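Local atomic coordinates of two-domain protein containing predicted PHP-like metal-dependent phosphoesterase (Bacteroides vulgatus ATCC 8482, PDB entry 3E38), a protein that binds three zinc ions in a PHP-type domain and is probably a metal-dependent phosphoesterase, possibly acting as a 5'-3' exonuclease on DNA or RNA. Residues B[35-44]-B[76-86]; B[167-175]-B[192-203]. All coordinates share one frame; numbering follows the deposited sequence.

Interaction 1: B[35-44]-B[76-86]; sequences WPTVRVDEAY and LCREQAEKLGI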
# COMPACT_ATOMS: atom_id res chain seq x y z
N TRP B 35 -1.22 5.26 25.69
CA TRP B 35 -0.29 5.29 26.82
C TRP B 35 0.97 6.11 26.42
O TRP B 35 1.39 6.04 25.27
CB TRP B 35 0.08 3.88 27.23
CG TRP B 35 0.82 3.87 28.47
CD1 TRP B 35 2.12 3.63 28.62
CD2 TRP B 35 0.29 4.07 29.80
NE1 TRP B 35 2.46 3.68 29.94
CE2 TRP B 35 1.36 3.96 30.69
CE3 TRP B 35 -0.99 4.38 30.30
CZ2 TRP B 35 1.21 4.09 32.08
CZ3 TRP B 35 -1.13 4.54 31.70
CH2 TRP B 35 -0.04 4.39 32.56
N PRO B 36 1.57 6.87 27.35
CA PRO B 36 2.61 7.81 26.85
C PRO B 36 3.76 7.19 26.12
O PRO B 36 4.27 7.84 25.22
CB PRO B 36 3.08 8.51 28.12
CG PRO B 36 1.84 8.52 28.97
CD PRO B 36 1.31 7.10 28.79
N THR B 37 4.09 5.93 26.41
CA THR B 37 5.27 5.33 25.79
C THR B 37 5.04 5.09 24.29
O THR B 37 5.94 5.07 23.46
CB THR B 37 5.71 4.10 26.53
OG1 THR B 37 4.61 3.21 26.64
CG2 THR B 37 6.15 4.54 27.94
N VAL B 38 3.79 5.02 23.92
CA VAL B 38 3.47 4.84 22.52
C VAL B 38 3.96 6.03 21.72
O VAL B 38 4.36 5.88 20.58
CB VAL B 38 1.94 4.70 22.31
CG1 VAL B 38 1.58 4.62 20.84
CG2 VAL B 38 1.44 3.52 23.04
N ARG B 39 3.91 7.22 22.32
CA ARG B 39 4.32 8.40 21.55
C ARG B 39 5.81 8.33 21.21
O ARG B 39 6.28 8.94 20.24
CB ARG B 39 4.03 9.73 22.25
CG ARG B 39 2.55 10.08 22.43
CD ARG B 39 1.81 10.03 21.12
NE ARG B 39 0.41 10.39 21.28
CZ ARG B 39 -0.57 9.99 20.48
NH1 ARG B 39 -0.32 9.18 19.44
NH2 ARG B 39 -1.82 10.39 20.71
N VAL B 40 6.52 7.56 22.03
CA VAL B 40 7.96 7.44 21.92
C VAL B 40 8.22 6.41 20.85
O VAL B 40 9.12 6.58 20.04
CB VAL B 40 8.70 7.06 23.28
CG1 VAL B 40 10.21 6.82 23.01
CG2 VAL B 40 8.49 8.15 24.38
N ASP B 41 7.45 5.32 20.88
CA ASP B 41 7.54 4.29 19.84
C ASP B 41 7.27 4.85 18.46
O ASP B 41 7.92 4.48 17.49
CB ASP B 41 6.53 3.20 20.06
CG ASP B 41 6.79 2.41 21.32
OD1 ASP B 41 7.98 2.30 21.65
OD2 ASP B 41 5.81 1.95 21.95
N GLU B 42 6.25 5.69 18.38
CA GLU B 42 5.83 6.27 17.11
C GLU B 42 6.88 7.18 16.53
O GLU B 42 7.16 7.12 15.34
CB GLU B 42 4.55 7.05 17.27
CG GLU B 42 3.33 6.16 17.63
CD GLU B 42 2.08 7.01 17.96
OE1 GLU B 42 2.23 8.20 18.35
OE2 GLU B 42 0.97 6.45 17.86
N ALA B 43 7.47 8.01 17.38
CA ALA B 43 8.50 8.99 16.96
C ALA B 43 9.69 8.26 16.40
O ALA B 43 10.19 8.57 15.34
CB ALA B 43 8.92 9.92 18.12
N TYR B 44 10.10 7.24 17.13
CA TYR B 44 11.20 6.41 16.70
C TYR B 44 10.92 5.87 15.30
O TYR B 44 11.69 6.03 14.34
CB TYR B 44 11.40 5.22 17.66
CG TYR B 44 12.55 4.37 17.27
CD1 TYR B 44 13.84 4.87 17.33
CD2 TYR B 44 12.37 3.07 16.80
CE1 TYR B 44 14.92 4.10 16.96
CE2 TYR B 44 13.46 2.28 16.43
CZ TYR B 44 14.73 2.82 16.52
OH TYR B 44 15.84 2.11 16.19
N LEU B 76 6.96 9.14 32.51
CA LEU B 76 6.77 7.76 31.99
C LEU B 76 7.49 7.48 30.67
O LEU B 76 7.72 6.34 30.29
CB LEU B 76 5.28 7.47 31.79
CG LEU B 76 4.49 7.27 33.08
CD1 LEU B 76 3.01 7.34 32.85
CD2 LEU B 76 4.90 5.90 33.71
N CYS B 77 7.82 8.54 29.97
CA CYS B 77 8.43 8.42 28.64
C CYS B 77 9.94 8.40 28.65
O CYS B 77 10.57 8.01 27.69
CB CYS B 77 8.04 9.63 27.77
SG CYS B 77 6.36 9.56 27.25
N ARG B 78 10.50 8.81 29.77
CA ARG B 78 11.95 9.04 29.87
C ARG B 78 12.85 7.85 29.55
O ARG B 78 13.80 7.96 28.82
CB ARG B 78 12.28 9.59 31.26
CG ARG B 78 11.66 10.98 31.51
CD ARG B 78 12.20 11.69 32.77
NE ARG B 78 13.52 12.24 32.46
CZ ARG B 78 14.18 13.15 33.16
NH1 ARG B 78 13.66 13.68 34.27
NH2 ARG B 78 15.36 13.54 32.73
N GLU B 79 12.54 6.71 30.08
CA GLU B 79 13.41 5.55 29.87
C GLU B 79 13.35 5.09 28.45
O GLU B 79 14.35 4.73 27.87
CB GLU B 79 12.96 4.40 30.77
CG GLU B 79 13.67 3.11 30.53
CD GLU B 79 13.09 1.98 31.41
OE1 GLU B 79 12.21 2.27 32.26
OE2 GLU B 79 13.52 0.81 31.23
N GLN B 80 12.15 5.12 27.91
CA GLN B 80 11.94 4.66 26.55
C GLN B 80 12.64 5.60 25.60
O GLN B 80 13.25 5.17 24.64
CB GLN B 80 10.44 4.58 26.20
CG GLN B 80 10.13 3.83 24.89
CD GLN B 80 10.47 2.33 25.00
OE1 GLN B 80 11.16 1.89 25.94
NE2 GLN B 80 9.99 1.53 24.05
N ALA B 81 12.52 6.89 25.88
CA ALA B 81 13.05 7.90 24.99
C ALA B 81 14.56 7.75 24.94
O ALA B 81 15.20 7.90 23.91
CB ALA B 81 12.64 9.31 25.44
N GLU B 82 15.11 7.38 26.08
CA GLU B 82 16.57 7.25 26.20
C GLU B 82 16.98 6.04 25.41
O GLU B 82 17.90 6.09 24.60
CB GLU B 82 16.99 7.09 27.67
CG GLU B 82 18.47 6.75 27.90
CD GLU B 82 18.80 6.55 29.38
N LYS B 83 16.29 4.93 25.64
CA LYS B 83 16.65 3.68 24.97
C LYS B 83 16.57 3.87 23.47
O LYS B 83 17.38 3.35 22.78
CB LYS B 83 15.74 2.48 25.34
CG LYS B 83 15.73 2.07 26.81
N LEU B 84 15.65 4.68 22.98
CA LEU B 84 15.39 4.76 21.53
C LEU B 84 16.00 5.96 20.91
O LEU B 84 15.77 6.27 19.72
CB LEU B 84 13.89 4.74 21.22
CG LEU B 84 13.18 3.42 21.57
CD1 LEU B 84 11.73 3.53 21.17
CD2 LEU B 84 13.83 2.24 20.91
N GLY B 85 16.77 6.65 21.72
CA GLY B 85 17.50 7.82 21.26
C GLY B 85 16.67 8.99 20.83
O GLY B 85 17.11 9.81 20.04
N ILE B 86 15.45 9.06 21.35
CA ILE B 86 14.55 10.22 21.11
C ILE B 86 14.74 11.24 22.21
O ILE B 86 14.80 10.88 23.40
CB ILE B 86 13.04 9.81 21.05
CG1 ILE B 86 12.82 8.67 20.05
CG2 ILE B 86 12.10 11.02 20.74
CD1 ILE B 86 13.43 8.86 18.67
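Leu-76 meets the start of helix 36-44 through one methyl: its CD1 lies 3.8 Å from CZ2 of Trp-35, the two side chains crossing at about a right angle. The carbonyl of the same leucine receives the methyl of Thr-37, with CG2 3.4 Å from Leu-76 O. On the next residue, SG of Cys-77 swings beside its own backbone N (chi1 -72°) and settles against Pro-36, 3.6 Å from CB of that ring, while its CB touches CG2 of Val-40. Leu-53 of strand 50-56 packs against both Pro-36 and Cys-77. The two helices thus lie side by side on the parallel strands of the PHP domain, successive beta-alpha units whose axes run the same way, 8.6 Å apart and inclined by only 20°. Gln-80 bends at chi2 (67°), bringing its CG within 3.5 Å of CG1 of Val-40 and turning its amide to Asp-41. There NE2 donates to OD1 of Asp-41 over 3.2 Å, nearly straight and in the amide plane, and OD1 accepts with its syn lone pair, the carboxylate turned steeply against the amide. A leucine here would probably leave the Asp-41 carboxylate without this amide donor. Ala-81 brings its backbone CA against the same Val-40 CG1. Leu-84 then lays CD2 squarely over the face of Tyr-44, 4.2 Å from the ring centroid, a CH-pi contact, while Tyr-44 OH reaches Arg-306 of the third subunit. Gly-85, at positive phi, is the C-prime residue of a Schellman motif, which turns the chain so that Ile-86 puts CD1 at the edge of the tyrosine ring and CG2 against CB of Ala-43.

Interaction 2: B[167-175]-B[192-203]; sequences EVANGHLYM and TSDIHQPIQTDY. With ZN (zinc ion), chain I; ZN (zinc ion), chain J.
The zinc ligand Asp-194 lies two residues beyond Thr-192, which bridges in parallel to Asn-170 in the PHP domain sheet. Thr-192 N donates to Ala-169 O, and Gly-171 N donates in turn to Thr-192 O at 2.9 Å. Beside this bridge a polar cluster runs towards the metals. Thr-192 OG1, placed between its backbone N and carbonyl carbon (chi1 71°), donates to OE2 of Glu-167 over 2.6 Å, meeting the carboxylate from above its plane. Asn-170 is gripped by two acids: its ND2 gives one hydrogen to OE1 of Glu-167 at 2.7 Å and the other to OD2 of Asp-194 at 3.0 Å, the latter bond less straight, on the anti side of OD2 and tilted out of the carboxylate plane. The amide and the Asp-194 carboxylate stand 67° apart. With OD2 held in this way, OD1 of Asp-194 binds one zinc at 2.5 Å, in a site shared with His-24, His-26, Glu-93 and a water. Glu-167 OE2 also takes a hydrogen bond from ND1 of His-24, so Glu-167 and Asn-170 act as second-shell residues to this metal. Two residues on from Asp-194, NE2 of His-196 binds a second zinc, shared with Asp-31 and His-56. At the far end of the contact, within the type II' turn from Asn-170 to Leu-173, His-172 NE2 donates a hydrogen bond to Asp-202 O, 2.7 Å away and in the ring plane. Its ring lies obliquely against that of Tyr-203, planes 45° apart, with NE2 over the tyrosine face. The hydroxyl of Tyr-203 comes within 3.3 Å of CA of Gly-171, while His-172 ND1 is hydrogen-bonded to His-240.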
# COMPACT_ATOMS: atom_id res chain seq x y z
N GLU B 167 2.11 28.05 15.45
CA GLU B 167 1.86 26.89 14.60
C GLU B 167 1.28 27.39 13.29
O GLU B 167 0.26 28.12 13.26
CB GLU B 167 0.90 25.92 15.25
CG GLU B 167 1.54 25.11 16.35
CD GLU B 167 0.60 24.03 16.92
OE1 GLU B 167 -0.64 24.20 16.76
OE2 GLU B 167 1.10 23.06 17.56
N VAL B 168 1.98 27.06 12.21
CA VAL B 168 1.56 27.45 10.82
C VAL B 168 0.85 26.26 10.20
O VAL B 168 0.19 26.35 9.15
CB VAL B 168 2.73 27.93 9.91
CG1 VAL B 168 3.20 29.35 10.36
CG2 VAL B 168 3.88 26.86 9.81
N ALA B 169 0.98 25.16 10.91
CA ALA B 169 0.38 23.91 10.50
C ALA B 169 0.23 22.94 11.68
O ALA B 169 1.18 22.68 12.38
CB ALA B 169 1.17 23.30 9.36
N ASN B 170 -1.00 22.47 11.87
CA ASN B 170 -1.40 21.53 12.94
C ASN B 170 -2.20 20.37 12.38
O ASN B 170 -3.32 20.51 11.89
CB ASN B 170 -2.23 22.29 14.01
CG ASN B 170 -2.51 21.46 15.26
OD1 ASN B 170 -3.13 20.43 15.17
ND2 ASN B 170 -2.10 21.96 16.45
N GLY B 171 -1.63 19.19 12.46
CA GLY B 171 -2.29 18.01 11.92
C GLY B 171 -2.60 18.27 10.47
O GLY B 171 -1.73 18.57 9.69
N HIS B 172 -3.88 18.19 10.11
CA HIS B 172 -4.31 18.37 8.72
C HIS B 172 -4.78 19.81 8.49
O HIS B 172 -5.38 20.11 7.50
CB HIS B 172 -5.36 17.32 8.37
CG HIS B 172 -4.82 15.91 8.46
ND1 HIS B 172 -3.83 15.45 7.62
CD2 HIS B 172 -5.09 14.89 9.31
CE1 HIS B 172 -3.54 14.19 7.92
NE2 HIS B 172 -4.29 13.82 8.94
N LEU B 173 -4.42 20.69 9.41
CA LEU B 173 -4.82 22.14 9.32
C LEU B 173 -3.64 23.02 8.99
O LEU B 173 -2.69 23.08 9.74
CB LEU B 173 -5.51 22.63 10.62
CG LEU B 173 -5.99 24.11 10.74
CD1 LEU B 173 -6.94 24.57 9.61
CD2 LEU B 173 -6.63 24.38 12.10
N TYR B 174 -3.74 23.67 7.84
CA TYR B 174 -2.78 24.68 7.32
C TYR B 174 -3.34 26.07 7.57
O TYR B 174 -4.48 26.30 7.25
CB TYR B 174 -2.54 24.45 5.81
CG TYR B 174 -1.67 25.48 5.10
CD1 TYR B 174 -0.33 25.61 5.41
CD2 TYR B 174 -2.18 26.25 4.07
CE1 TYR B 174 0.46 26.48 4.73
CE2 TYR B 174 -1.39 27.14 3.39
CZ TYR B 174 -0.07 27.25 3.72
OH TYR B 174 0.72 28.14 3.06
N MSE B 175 -2.53 26.96 8.14
CA MSE B 175 -2.97 28.31 8.55
C MSE B 175 -2.04 29.40 8.08
O MSE B 175 -1.25 29.91 8.85
CB MSE B 175 -3.07 28.35 10.08
CG MSE B 175 -3.97 27.20 10.52
SE MSE B 175 -3.93 26.58 12.35
CE MSE B 175 -2.20 25.66 12.43
N THR B 192 3.18 20.88 13.86
CA THR B 192 3.00 19.73 14.76
C THR B 192 1.82 18.86 14.40
O THR B 192 1.02 19.20 13.56
CB THR B 192 2.82 20.21 16.20
OG1 THR B 192 1.54 20.81 16.31
CG2 THR B 192 3.88 21.25 16.57
N SER B 193 1.77 17.71 15.07
CA SER B 193 0.72 16.74 14.83
C SER B 193 -0.49 17.05 15.69
O SER B 193 -1.60 17.03 15.22
CB SER B 193 1.19 15.31 15.11
OG SER B 193 1.37 15.04 16.48
N ASP B 194 -0.25 17.38 16.95
CA ASP B 194 -1.36 17.58 17.87
C ASP B 194 -2.11 16.25 17.97
O ASP B 194 -3.33 16.18 18.16
CB ASP B 194 -2.27 18.74 17.40
CG ASP B 194 -3.11 19.30 18.54
OD1 ASP B 194 -3.10 18.65 19.62
OD2 ASP B 194 -3.75 20.39 18.39
N ILE B 195 -1.34 15.17 17.83
CA ILE B 195 -1.91 13.81 17.84
C ILE B 195 -2.58 13.40 19.14
O ILE B 195 -2.03 13.60 20.19
CB ILE B 195 -0.83 12.74 17.41
CG1 ILE B 195 -1.51 11.41 17.13
CG2 ILE B 195 0.36 12.69 18.39
CD1 ILE B 195 -2.29 11.42 15.78
N HIS B 196 -3.81 12.88 19.01
CA HIS B 196 -4.61 12.30 20.13
C HIS B 196 -4.80 10.81 19.91
O HIS B 196 -4.65 10.00 20.82
CB HIS B 196 -5.98 12.95 20.30
CG HIS B 196 -5.92 14.40 20.71
ND1 HIS B 196 -5.37 15.38 19.91
CD2 HIS B 196 -6.38 15.04 21.81
CE1 HIS B 196 -5.47 16.56 20.50
NE2 HIS B 196 -6.10 16.39 21.65
N GLN B 197 -5.10 10.45 18.67
CA GLN B 197 -5.33 9.07 18.30
C GLN B 197 -4.02 8.34 18.14
O GLN B 197 -2.98 8.95 18.23
CB GLN B 197 -6.04 9.02 16.94
CG GLN B 197 -7.42 9.59 16.89
CD GLN B 197 -8.47 8.69 17.51
OE1 GLN B 197 -8.20 7.53 17.85
NE2 GLN B 197 -9.67 9.22 17.67
N PRO B 198 -4.05 7.02 17.96
CA PRO B 198 -2.79 6.41 17.49
C PRO B 198 -2.37 7.11 16.17
O PRO B 198 -3.23 7.62 15.43
CB PRO B 198 -3.17 4.92 17.31
CG PRO B 198 -4.30 4.71 18.33
CD PRO B 198 -5.08 6.02 18.26
N ILE B 199 -1.07 7.22 15.93
CA ILE B 199 -0.58 7.98 14.78
C ILE B 199 -1.14 7.40 13.46
O ILE B 199 -1.55 8.12 12.57
CB ILE B 199 0.99 8.09 14.77
CG1 ILE B 199 1.47 9.22 13.86
CG2 ILE B 199 1.66 6.74 14.41
CD1 ILE B 199 1.12 10.70 14.36
N GLN B 200 -1.21 6.07 13.39
CA GLN B 200 -1.62 5.41 12.16
C GLN B 200 -3.08 5.68 11.83
O GLN B 200 -3.51 5.53 10.72
CB GLN B 200 -1.41 3.89 12.23
CG GLN B 200 0.02 3.40 12.63
CD GLN B 200 0.15 3.02 14.08
OE1 GLN B 200 -0.45 3.65 14.93
NE2 GLN B 200 0.91 1.93 14.37
N THR B 201 -3.84 6.07 12.84
CA THR B 201 -5.28 6.29 12.71
C THR B 201 -5.56 7.59 11.95
O THR B 201 -6.59 7.71 11.25
CB THR B 201 -5.98 6.34 14.08
OG1 THR B 201 -6.04 5.01 14.64
CG2 THR B 201 -7.37 6.88 13.95
N ASP B 202 -4.62 8.53 12.04
CA ASP B 202 -4.80 9.87 11.40
C ASP B 202 -3.93 10.15 10.20
O ASP B 202 -4.03 11.21 9.61
CB ASP B 202 -4.55 11.00 12.42
CG ASP B 202 -5.70 11.17 13.40
OD1 ASP B 202 -6.68 10.37 13.36
OD2 ASP B 202 -5.63 12.09 14.23
N TYR B 203 -3.03 9.24 9.87
CA TYR B 203 -2.17 9.44 8.70
C TYR B 203 -2.15 8.14 7.95
O TYR B 203 -1.95 7.09 8.51
CB TYR B 203 -0.74 9.96 9.04
CG TYR B 203 -0.73 11.36 9.68
CD1 TYR B 203 -0.73 12.51 8.93
CD2 TYR B 203 -0.72 11.49 11.05
CE1 TYR B 203 -0.75 13.80 9.54
CE2 TYR B 203 -0.72 12.71 11.66
CZ TYR B 203 -0.73 13.88 10.91
OH TYR B 203 -0.74 15.08 11.60
ZN ZN I . -3.28 19.96 21.70
ZN ZN J . -6.58 17.80 23.14
O HOH W 1 -4.02 21.76 20.86

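How the interactions relate
Interaction 1 closes before interaction 2 opens along the chain, and their centres lie 19 Å apart, yet the two meet directly through helix 36-44. From the side of that helix turned away from 76-86, Arg-39 NH1 reaches Gln-197 O at 2.9 Å, probably a hydrogen bond, and Glu-42 OE2 reaches Ile-199 N at the same distance. The Arg-39 and Glu-42 pair is therefore fastened to the chain that runs on from the zinc ligands Asp-194 and His-196. Interaction 2 supplies ligands to two zincs, whereas in interaction 1 the side chain of Pro-36 is about 14 Å from a zinc. Both contacts also touch the second subunit.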